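Local coordinates for reticulocyte binding protein (Streptococcus agalactiae COH1, PDB 3FAX), which probably hydrolyses the alpha-1,6 branch linkages of alpha-glucans, as a cell-surface pullulanase of the GH13 alpha-amylase family with a SpuA-type C-terminal domain, at residues A[487-492]-A[502-507]; A[482-487]-A[514-519]. One frame throughout, in Å; residues are numbered along the deposited sequence.

Interaction 1: A[487-492]-A[502-507]; sequences GWRTFQ and ADQDWM. With CA (calcium ion), chain F; GLC (alpha-D-glucopyranose), chain B.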
ATOM      1  N   GLY A 487       3.826   7.963   2.272  1.00 28.84           N
ATOM      2  CA  GLY A 487       4.281   9.222   1.667  1.00 27.98           C
ATOM      3  C   GLY A 487       5.788   9.479   1.725  1.00 27.54           C
ATOM      4  O   GLY A 487       6.217  10.626   1.823  1.00 25.88           O
ATOM      5  N   TRP A 488       6.599   8.430   1.651  1.00 26.19           N
ATOM      6  CA  TRP A 488       8.050   8.605   1.689  1.00 26.56           C
ATOM      7  C   TRP A 488       8.544   9.405   0.464  1.00 27.67           C
ATOM      8  O   TRP A 488       8.134   9.144  -0.669  1.00 29.13           O
ATOM      9  CB  TRP A 488       8.776   7.261   1.732  1.00 27.03           C
ATOM     10  CG  TRP A 488       8.152   6.173   2.558  1.00 27.14           C
ATOM     11  CD1 TRP A 488       7.909   4.899   2.153  1.00 28.13           C
ATOM     12  CD2 TRP A 488       7.711   6.252   3.918  1.00 26.82           C
ATOM     13  NE1 TRP A 488       7.338   4.176   3.168  1.00 28.32           N
ATOM     14  CE2 TRP A 488       7.213   4.981   4.268  1.00 27.34           C
ATOM     15  CE3 TRP A 488       7.695   7.268   4.877  1.00 27.95           C
ATOM     16  CZ2 TRP A 488       6.697   4.700   5.530  1.00 26.58           C
ATOM     17  CZ3 TRP A 488       7.187   6.992   6.127  1.00 28.13           C
ATOM     18  CH2 TRP A 488       6.694   5.715   6.446  1.00 28.88           C
ATOM     19  N   ARG A 489       9.434  10.363   0.690  1.00 27.74           N
ATOM     20  CA  ARG A 489       9.969  11.202  -0.398  1.00 29.04           C
ATOM     21  C   ARG A 489      10.904  10.411  -1.312  1.00 29.77           C
ATOM     22  O   ARG A 489      12.133  10.496  -1.200  1.00 32.56           O
ATOM     23  CB  ARG A 489      10.706  12.403   0.174  1.00 28.81           C
ATOM     24  CG  ARG A 489       9.827  13.301   1.001  1.00 29.72           C
ATOM     25  CD  ARG A 489      10.631  14.366   1.698  1.00 29.66           C
ATOM     26  NE  ARG A 489       9.814  15.071   2.674  1.00 30.06           N
ATOM     27  CZ  ARG A 489       9.597  14.663   3.923  1.00 30.76           C
ATOM     28  NH1 ARG A 489      10.150  13.547   4.388  1.00 31.56           N
ATOM     29  NH2 ARG A 489       8.823  15.390   4.723  1.00 29.69           N
ATOM     30  N   THR A 490      10.294   9.652  -2.215  1.00 29.78           N
ATOM     31  CA  THR A 490      10.984   8.719  -3.100  1.00 29.57           C
ATOM     32  C   THR A 490      10.828   9.060  -4.585  1.00 30.94           C
ATOM     33  O   THR A 490      11.404   8.367  -5.434  1.00 32.09           O
ATOM     34  CB  THR A 490      10.417   7.296  -2.900  1.00 29.76           C
ATOM     35  OG1 THR A 490       8.984   7.364  -2.852  1.00 27.28           O
ATOM     36  CG2 THR A 490      10.932   6.692  -1.605  1.00 29.60           C
ATOM     37  N   PHE A 491      10.066  10.114  -4.899  1.00 30.28           N
ATOM     38  CA  PHE A 491       9.718  10.446  -6.282  1.00 31.35           C
ATOM     39  C   PHE A 491      10.900  10.453  -7.265  1.00 33.20           C
ATOM     40  O   PHE A 491      11.940  11.047  -6.986  1.00 32.39           O
ATOM     41  CB  PHE A 491       9.015  11.799  -6.352  1.00 31.72           C
ATOM     42  CG  PHE A 491       8.472  12.116  -7.712  1.00 32.55           C
ATOM     43  CD1 PHE A 491       7.304  11.514  -8.159  1.00 32.65           C
ATOM     44  CD2 PHE A 491       9.137  12.990  -8.555  1.00 32.07           C
ATOM     45  CE1 PHE A 491       6.802  11.792  -9.419  1.00 32.69           C
ATOM     46  CE2 PHE A 491       8.640  13.269  -9.820  1.00 32.52           C
ATOM     47  CZ  PHE A 491       7.479  12.667 -10.254  1.00 31.54           C
ATOM     48  N   GLN A 492      10.708   9.787  -8.410  1.00 34.82           N
ATOM     49  CA  GLN A 492      11.690   9.735  -9.498  1.00 35.55           C
ATOM     50  C   GLN A 492      11.144  10.386 -10.767  1.00 35.60           C
ATOM     51  O   GLN A 492      11.769  11.281 -11.336  1.00 36.44           O
ATOM     52  CB  GLN A 492      12.065   8.280  -9.818  1.00 36.33           C
ATOM     53  CG  GLN A 492      12.949   7.596  -8.780  1.00 37.00           C
ATOM     54  CD  GLN A 492      14.195   8.391  -8.437  1.00 37.27           C
ATOM     55  OE1 GLN A 492      14.626   8.411  -7.286  1.00 38.54           O
ATOM     56  NE2 GLN A 492      14.772   9.065  -9.430  1.00 37.81           N
ATOM     57  N   ALA A 502       2.976  12.640  -4.488  1.00 25.37           N
ATOM     58  CA  ALA A 502       1.969  12.271  -3.489  1.00 25.47           C
ATOM     59  C   ALA A 502       2.644  11.751  -2.226  1.00 25.29           C
ATOM     60  O   ALA A 502       2.459  10.595  -1.858  1.00 25.75           O
ATOM     61  CB  ALA A 502       1.045  11.210  -4.057  1.00 23.15           C
ATOM     62  N   ASP A 503       3.418  12.613  -1.570  1.00 27.05           N
ATOM     63  CA  ASP A 503       4.227  12.234  -0.403  1.00 25.50           C
ATOM     64  C   ASP A 503       3.903  13.138   0.786  1.00 24.37           C
ATOM     65  O   ASP A 503       2.983  13.946   0.723  1.00 23.33           O
ATOM     66  CB  ASP A 503       5.722  12.297  -0.749  1.00 24.63           C
ATOM     67  CG  ASP A 503       6.203  13.699  -1.016  1.00 24.48           C
ATOM     68  OD1 ASP A 503       5.595  14.660  -0.498  1.00 23.07           O
ATOM     69  OD2 ASP A 503       7.201  13.837  -1.753  1.00 27.22           O
ATOM     70  N   GLN A 504       4.670  12.999   1.863  1.00 23.38           N
ATOM     71  CA  GLN A 504       4.419  13.728   3.096  1.00 23.87           C
ATOM     72  C   GLN A 504       4.275  15.243   2.909  1.00 25.35           C
ATOM     73  O   GLN A 504       3.441  15.863   3.558  1.00 24.67           O
ATOM     74  CB  GLN A 504       5.502  13.399   4.125  1.00 24.09           C
ATOM     75  CG  GLN A 504       5.292  12.039   4.812  1.00 24.29           C
ATOM     76  CD  GLN A 504       6.465  11.611   5.698  1.00 24.20           C
ATOM     77  OE1 GLN A 504       7.548  12.214   5.665  1.00 24.23           O
ATOM     78  NE2 GLN A 504       6.255  10.555   6.482  1.00 21.08           N
ATOM     79  N   ASP A 505       5.062  15.832   2.009  1.00 27.46           N
ATOM     80  CA  ASP A 505       5.032  17.285   1.797  1.00 28.03           C
ATOM     81  C   ASP A 505       3.773  17.765   1.075  1.00 28.11           C
ATOM     82  O   ASP A 505       3.473  18.956   1.068  1.00 27.97           O
ATOM     83  CB  ASP A 505       6.293  17.731   1.059  1.00 28.29           C
ATOM     84  CG  ASP A 505       7.548  17.498   1.882  1.00 29.68           C
ATOM     85  OD1 ASP A 505       7.469  17.638   3.122  1.00 31.69           O
ATOM     86  OD2 ASP A 505       8.605  17.157   1.304  1.00 28.95           O
ATOM     87  N   TRP A 506       3.038  16.821   0.493  1.00 30.20           N
ATOM     88  CA  TRP A 506       1.746  17.066  -0.145  1.00 31.88           C
ATOM     89  C   TRP A 506       0.640  17.348   0.878  1.00 31.94           C
ATOM     90  O   TRP A 506      -0.394  17.927   0.536  1.00 31.22           O
ATOM     91  CB  TRP A 506       1.393  15.832  -0.985  1.00 34.06           C
ATOM     92  CG  TRP A 506       0.116  15.868  -1.754  1.00 35.94           C
ATOM     93  CD1 TRP A 506      -0.388  16.908  -2.476  1.00 36.38           C
ATOM     94  CD2 TRP A 506      -0.803  14.779  -1.924  1.00 37.60           C
ATOM     95  NE1 TRP A 506      -1.578  16.545  -3.063  1.00 36.41           N
ATOM     96  CE2 TRP A 506      -1.853  15.241  -2.741  1.00 37.19           C
ATOM     97  CE3 TRP A 506      -0.843  13.460  -1.452  1.00 38.21           C
ATOM     98  CZ2 TRP A 506      -2.935  14.434  -3.097  1.00 37.51           C
ATOM     99  CZ3 TRP A 506      -1.921  12.659  -1.803  1.00 38.34           C
ATOM    100  CH2 TRP A 506      -2.952  13.151  -2.616  1.00 37.77           C
ATOM    101  N   MET A 507       0.864  16.945   2.131  1.00 30.89           N
ATOM    102  CA  MET A 507      -0.148  17.088   3.177  1.00 31.51           C
ATOM    103  C   MET A 507      -0.519  18.543   3.509  1.00 33.78           C
ATOM    104  O   MET A 507      -1.623  18.791   3.994  1.00 32.33           O
ATOM    105  CB  MET A 507       0.297  16.363   4.449  1.00 31.11           C
ATOM    106  CG  MET A 507       0.450  14.856   4.297  1.00 31.06           C
ATOM    107  SD  MET A 507      -1.037  14.001   3.729  1.00 29.90           S
ATOM    108  CE  MET A 507      -0.724  13.889   1.975  1.00 25.59           C
TER
HETATM  109 CA    CA F   4      -3.806  18.732   4.856  1.00 45.34          CA
HETATM  110  C1  GLC B   2      12.120   6.980   5.184  1.00 54.69           C
HETATM  111  C2  GLC B   2      11.080   6.289   6.061  1.00 52.17           C
HETATM  112  C3  GLC B   2      11.196   4.782   5.943  1.00 52.19           C
HETATM  113  C4  GLC B   2      11.149   4.379   4.481  1.00 54.01           C
HETATM  114  C5  GLC B   2      12.241   5.109   3.712  1.00 54.23           C
HETATM  115  C6  GLC B   2      12.217   4.695   2.242  1.00 54.29           C
HETATM  116  O2  GLC B   2      11.257   6.634   7.414  1.00 48.48           O
HETATM  117  O3  GLC B   2      10.143   4.159   6.638  1.00 49.30           O
HETATM  118  O4  GLC B   2      11.368   2.992   4.411  1.00 56.13           O
HETATM  119  O5  GLC B   2      12.041   6.503   3.850  1.00 54.36           O
HETATM  120  O6  GLC B   2      12.874   5.653   1.451  1.00 54.08           O

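Interaction 2: A[482-487]-A[514-519]; sequences IMIGEG and GVFSDD. With GLC (alpha-D-glucopyranose), chain B.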
ATOM      1  N   ILE A 482     -12.133   6.530   2.175  1.00 32.22           N
ATOM      2  CA  ILE A 482     -10.947   6.861   2.948  1.00 32.28           C
ATOM      3  C   ILE A 482      -9.705   6.338   2.248  1.00 31.25           C
ATOM      4  O   ILE A 482      -9.677   5.205   1.797  1.00 31.51           O
ATOM      5  CB  ILE A 482     -11.052   6.293   4.384  1.00 32.87           C
ATOM      6  CG1 ILE A 482     -11.660   7.356   5.289  1.00 33.80           C
ATOM      7  CG2 ILE A 482      -9.700   5.870   4.931  1.00 31.29           C
ATOM      8  CD1 ILE A 482     -11.165   8.759   4.964  1.00 34.29           C
ATOM      9  N   MET A 483      -8.685   7.176   2.143  1.00 30.10           N
ATOM     10  CA  MET A 483      -7.446   6.773   1.485  1.00 30.66           C
ATOM     11  C   MET A 483      -6.243   7.124   2.337  1.00 28.04           C
ATOM     12  O   MET A 483      -6.135   8.230   2.851  1.00 28.51           O
ATOM     13  CB  MET A 483      -7.333   7.434   0.105  1.00 31.75           C
ATOM     14  CG  MET A 483      -8.330   6.900  -0.909  1.00 32.68           C
ATOM     15  SD  MET A 483      -7.908   7.272  -2.620  1.00 33.88           S
ATOM     16  CE  MET A 483      -9.036   6.189  -3.493  1.00 31.95           C
ATOM     17  N   ILE A 484      -5.339   6.171   2.494  1.00 29.25           N
ATOM     18  CA  ILE A 484      -4.042   6.457   3.109  1.00 28.36           C
ATOM     19  C   ILE A 484      -2.939   5.992   2.162  1.00 29.68           C
ATOM     20  O   ILE A 484      -3.227   5.393   1.128  1.00 30.52           O
ATOM     21  CB  ILE A 484      -3.909   5.819   4.512  1.00 25.72           C
ATOM     22  CG1 ILE A 484      -3.876   4.293   4.418  1.00 26.08           C
ATOM     23  CG2 ILE A 484      -5.059   6.293   5.428  1.00 27.17           C
ATOM     24  CD1 ILE A 484      -3.893   3.594   5.766  1.00 25.62           C
ATOM     25  N   GLY A 485      -1.685   6.290   2.495  1.00 31.17           N
ATOM     26  CA  GLY A 485      -0.557   5.787   1.711  1.00 31.80           C
ATOM     27  C   GLY A 485       0.790   6.069   2.338  1.00 30.47           C
ATOM     28  O   GLY A 485       0.910   6.913   3.219  1.00 29.77           O
ATOM     29  N   GLU A 486       1.805   5.346   1.881  1.00 30.83           N
ATOM     30  CA  GLU A 486       3.179   5.605   2.299  1.00 31.07           C
ATOM     31  C   GLU A 486       3.688   6.842   1.563  1.00 29.05           C
ATOM     32  O   GLU A 486       3.957   6.768   0.366  1.00 29.07           O
ATOM     33  CB  GLU A 486       4.083   4.434   1.937  1.00 32.27           C
ATOM     34  CG  GLU A 486       3.817   3.133   2.633  1.00 32.13           C
ATOM     35  CD  GLU A 486       4.936   2.127   2.358  1.00 33.49           C
ATOM     36  OE1 GLU A 486       5.036   1.615   1.212  1.00 32.27           O
ATOM     37  OE2 GLU A 486       5.727   1.864   3.291  1.00 32.66           O
ATOM     38  N   GLY A 487       3.826   7.963   2.272  1.00 28.84           N
ATOM     39  CA  GLY A 487       4.281   9.222   1.667  1.00 27.98           C
ATOM     40  C   GLY A 487       5.788   9.479   1.725  1.00 27.54           C
ATOM     41  O   GLY A 487       6.217  10.626   1.823  1.00 25.88           O
ATOM     42  N   GLY A 514      -4.363  10.545   3.672  1.00 28.56           N
ATOM     43  CA  GLY A 514      -3.457  10.604   4.831  1.00 27.99           C
ATOM     44  C   GLY A 514      -2.165   9.815   4.622  1.00 26.83           C
ATOM     45  O   GLY A 514      -2.108   8.911   3.776  1.00 26.23           O
ATOM     46  N   VAL A 515      -1.130  10.137   5.397  1.00 23.10           N
ATOM     47  CA  VAL A 515       0.147   9.423   5.276  1.00 21.84           C
ATOM     48  C   VAL A 515       0.697   8.899   6.591  1.00 21.21           C
ATOM     49  O   VAL A 515       0.560   9.525   7.641  1.00 20.72           O
ATOM     50  CB  VAL A 515       1.237  10.269   4.580  1.00 19.64           C
ATOM     51  CG1 VAL A 515       0.807  10.613   3.154  1.00 16.14           C
ATOM     52  CG2 VAL A 515       1.577  11.513   5.398  1.00 19.60           C
ATOM     53  N   PHE A 516       1.331   7.733   6.507  1.00 23.77           N
ATOM     54  CA  PHE A 516       2.011   7.135   7.646  1.00 25.51           C
ATOM     55  C   PHE A 516       3.016   8.102   8.248  1.00 26.13           C
ATOM     56  O   PHE A 516       3.774   8.763   7.532  1.00 24.23           O
ATOM     57  CB  PHE A 516       2.719   5.842   7.239  1.00 27.77           C
ATOM     58  CG  PHE A 516       1.784   4.688   6.990  1.00 27.92           C
ATOM     59  CD1 PHE A 516       1.270   3.955   8.056  1.00 29.59           C
ATOM     60  CD2 PHE A 516       1.435   4.329   5.699  1.00 27.80           C
ATOM     61  CE1 PHE A 516       0.414   2.879   7.841  1.00 30.49           C
ATOM     62  CE2 PHE A 516       0.584   3.262   5.466  1.00 29.54           C
ATOM     63  CZ  PHE A 516       0.062   2.533   6.541  1.00 30.90           C
ATOM     64  N   SER A 517       2.991   8.174   9.576  1.00 27.60           N
ATOM     65  CA  SER A 517       3.884   9.016  10.351  1.00 27.96           C
ATOM     66  C   SER A 517       5.058   8.188  10.850  1.00 29.45           C
ATOM     67  O   SER A 517       4.959   7.513  11.867  1.00 29.69           O
ATOM     68  CB  SER A 517       3.129   9.631  11.537  1.00 26.99           C
ATOM     69  OG  SER A 517       3.902  10.610  12.190  1.00 26.74           O
ATOM     70  N   ASP A 518       6.170   8.235  10.120  1.00 31.51           N
ATOM     71  CA  ASP A 518       7.401   7.585  10.569  1.00 31.04           C
ATOM     72  C   ASP A 518       8.035   8.318  11.760  1.00 31.35           C
ATOM     73  O   ASP A 518       8.837   7.738  12.492  1.00 29.54           O
ATOM     74  CB  ASP A 518       8.412   7.407   9.414  1.00 32.87           C
ATOM     75  CG  ASP A 518       8.700   8.698   8.645  1.00 32.98           C
ATOM     76  OD1 ASP A 518       7.810   9.572   8.536  1.00 33.90           O
ATOM     77  OD2 ASP A 518       9.823   8.821   8.122  1.00 32.75           O
ATOM     78  N   ASP A 519       7.665   9.583  11.967  1.00 31.83           N
ATOM     79  CA  ASP A 519       8.205  10.363  13.089  1.00 29.78           C
ATOM     80  C   ASP A 519       7.728   9.805  14.427  1.00 28.11           C
ATOM     81  O   ASP A 519       8.533   9.606  15.345  1.00 27.90           O
ATOM     82  CB  ASP A 519       7.821  11.846  12.985  1.00 28.48           C
ATOM     83  CG  ASP A 519       8.759  12.742  13.769  1.00 29.74           C
ATOM     84  OD1 ASP A 519       9.973  12.704  13.467  1.00 31.40           O
ATOM     85  OD2 ASP A 519       8.298  13.481  14.675  1.00 26.31           O
TER
HETATM   86  C1  GLC B   2      12.120   6.980   5.184  1.00 54.69           C
HETATM   87  C2  GLC B   2      11.080   6.289   6.061  1.00 52.17           C
HETATM   88  C3  GLC B   2      11.196   4.782   5.943  1.00 52.19           C
HETATM   89  C4  GLC B   2      11.149   4.379   4.481  1.00 54.01           C
HETATM   90  C5  GLC B   2      12.241   5.109   3.712  1.00 54.23           C
HETATM   91  C6  GLC B   2      12.217   4.695   2.242  1.00 54.29           C
HETATM   92  O2  GLC B   2      11.257   6.634   7.414  1.00 48.48           O
HETATM   93  O3  GLC B   2      10.143   4.159   6.638  1.00 49.30           O
HETATM   94  O4  GLC B   2      11.368   2.992   4.411  1.00 56.13           O
HETATM   95  O5  GLC B   2      12.041   6.503   3.850  1.00 54.36           O
HETATM   96  O6  GLC B   2      12.874   5.653   1.451  1.00 54.08           O
HETATM   97  O   HOH W   1       3.807   8.235   5.070  1.00 21.48           O

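Interaction 1: A[487-492]-A[502-507]
Arg489 and Asp505 form the charged contact between 487-492 and 502-507. The arginine grips the carboxylate side-on with two nitrogens, NE to OD2 of Asp505 at 2.8 Å and NH2 to OD1 of Asp505 at 3.1 Å. Both oxygens lie close to the guanidinium plane, yet the arginine meets them from above the carboxylate plane, the two groups being turned 48° apart. An extended chain from CG to NE carries the guanidinium across to the aspartate, and CB of Gln504 lies over one face of the guanidinium.

Backbone bonding is limited to Gln504 N and Gly487 O, 2.8 Å apart, with the donor in the carbonyl plane on a lone pair. Both segments belong to the long loop that follows strand 482-485 of the catalytic (beta/alpha)8 barrel. There Asp503 makes an Asx turn: its CG stands between its own N and carbonyl carbon (chi1 67°), and OD1 of Asp503 accepts from N of Asp505 at 2.8 Å.

Packing gathers at Gly487, whose O lies 3.1 Å from CB of Asp503 and 3.4 Å from CG of Gln504. Trp488 turns one ring face to the glucose, O3 of the sugar being 3.7 Å from CZ2 of Trp488, while its rim meets NE2 of Gln504 obliquely, 3.7 Å from CZ3 of Trp488. That amide has its main polar partners in Asp518 and Phe516, and the indole NE1 bonds Glu486. The carbonyl O of Met507 binds a calcium ion.

Interaction 2: A[482-487]-A[514-519]
Gly514 sits beside Ile484 in a parallel bridge and uses both its backbone polar groups on strand 482-485. Its N donates to O of Met483 at 3.0 Å, and its O accepts from N of Gly485 at 2.9 Å, the second bond running nearly along the C=O axis. One step on, Gly485 pairs with Val515, and the ladder ends in a weak bond of 3.4 Å from Phe516 N to Gly485 O. Two CA-H...O contacts supplement these bonds: CA of Ile484 approaches O of Gly514 at 3.2 Å, and CA of Val515 approaches O of Gly485 at 3.3 Å.

These are neighbouring strands, the fifth and sixth, of the closed eight-stranded parallel barrel characteristic of the alpha-amylase family; strand 453-456 continues the sheet on the other flank of 482-485. The axes of the short segments 482-485 and 514-517 diverge by 40°. Past the last direct bond a water links the backbones, accepting from Gly487 N and donating to Phe516 O.

Side-chain packing centres on Phe516. With CG beside its backbone N (chi1 -73°), the ring is directed toward 482-487, CD2 of Phe516 coming 3.6 Å from O of Gly485. Its edge is turned to the backbone N of Glu486, and CG of Glu486 is 4.1 Å from CD2 of Phe516. CD1 of Ile484 approaches the ring obliquely, while Tyr569 and Phe616 also meet it. On the sheet face opposite Ile484, CG1 of Val515 touches CA of Gly487.

Polar side chains project from the C-terminal ends. Asp518 OD2 accepts from O2 of the bound glucose at 2.7 Å, and Glu486, besides its bond to Trp488, takes one from Met458 N through OE1.

How the interactions relate
Interaction 1 is nested within the chain loop closed by interaction 2; they share Gly487, and their centres lie about 10 Å apart. Gln504 joins them directly: its NE2 is 2.8 Å from OD1 of Asp518 and 3.2 Å from O of Phe516, both probable hydrogen bonds. The Trp488 ring packs on the same aspartate, CZ3 of Trp488 being 3.4 Å from CG of Asp518. Both contacts therefore help shape the glucose site, Trp488 offering a ring face and Asp518 a hydrogen-bond acceptor, with Arg521 a further polar partner of the sugar. On the calcium side, CG of Met507 packs 3.7 Å from CG2 of Val515.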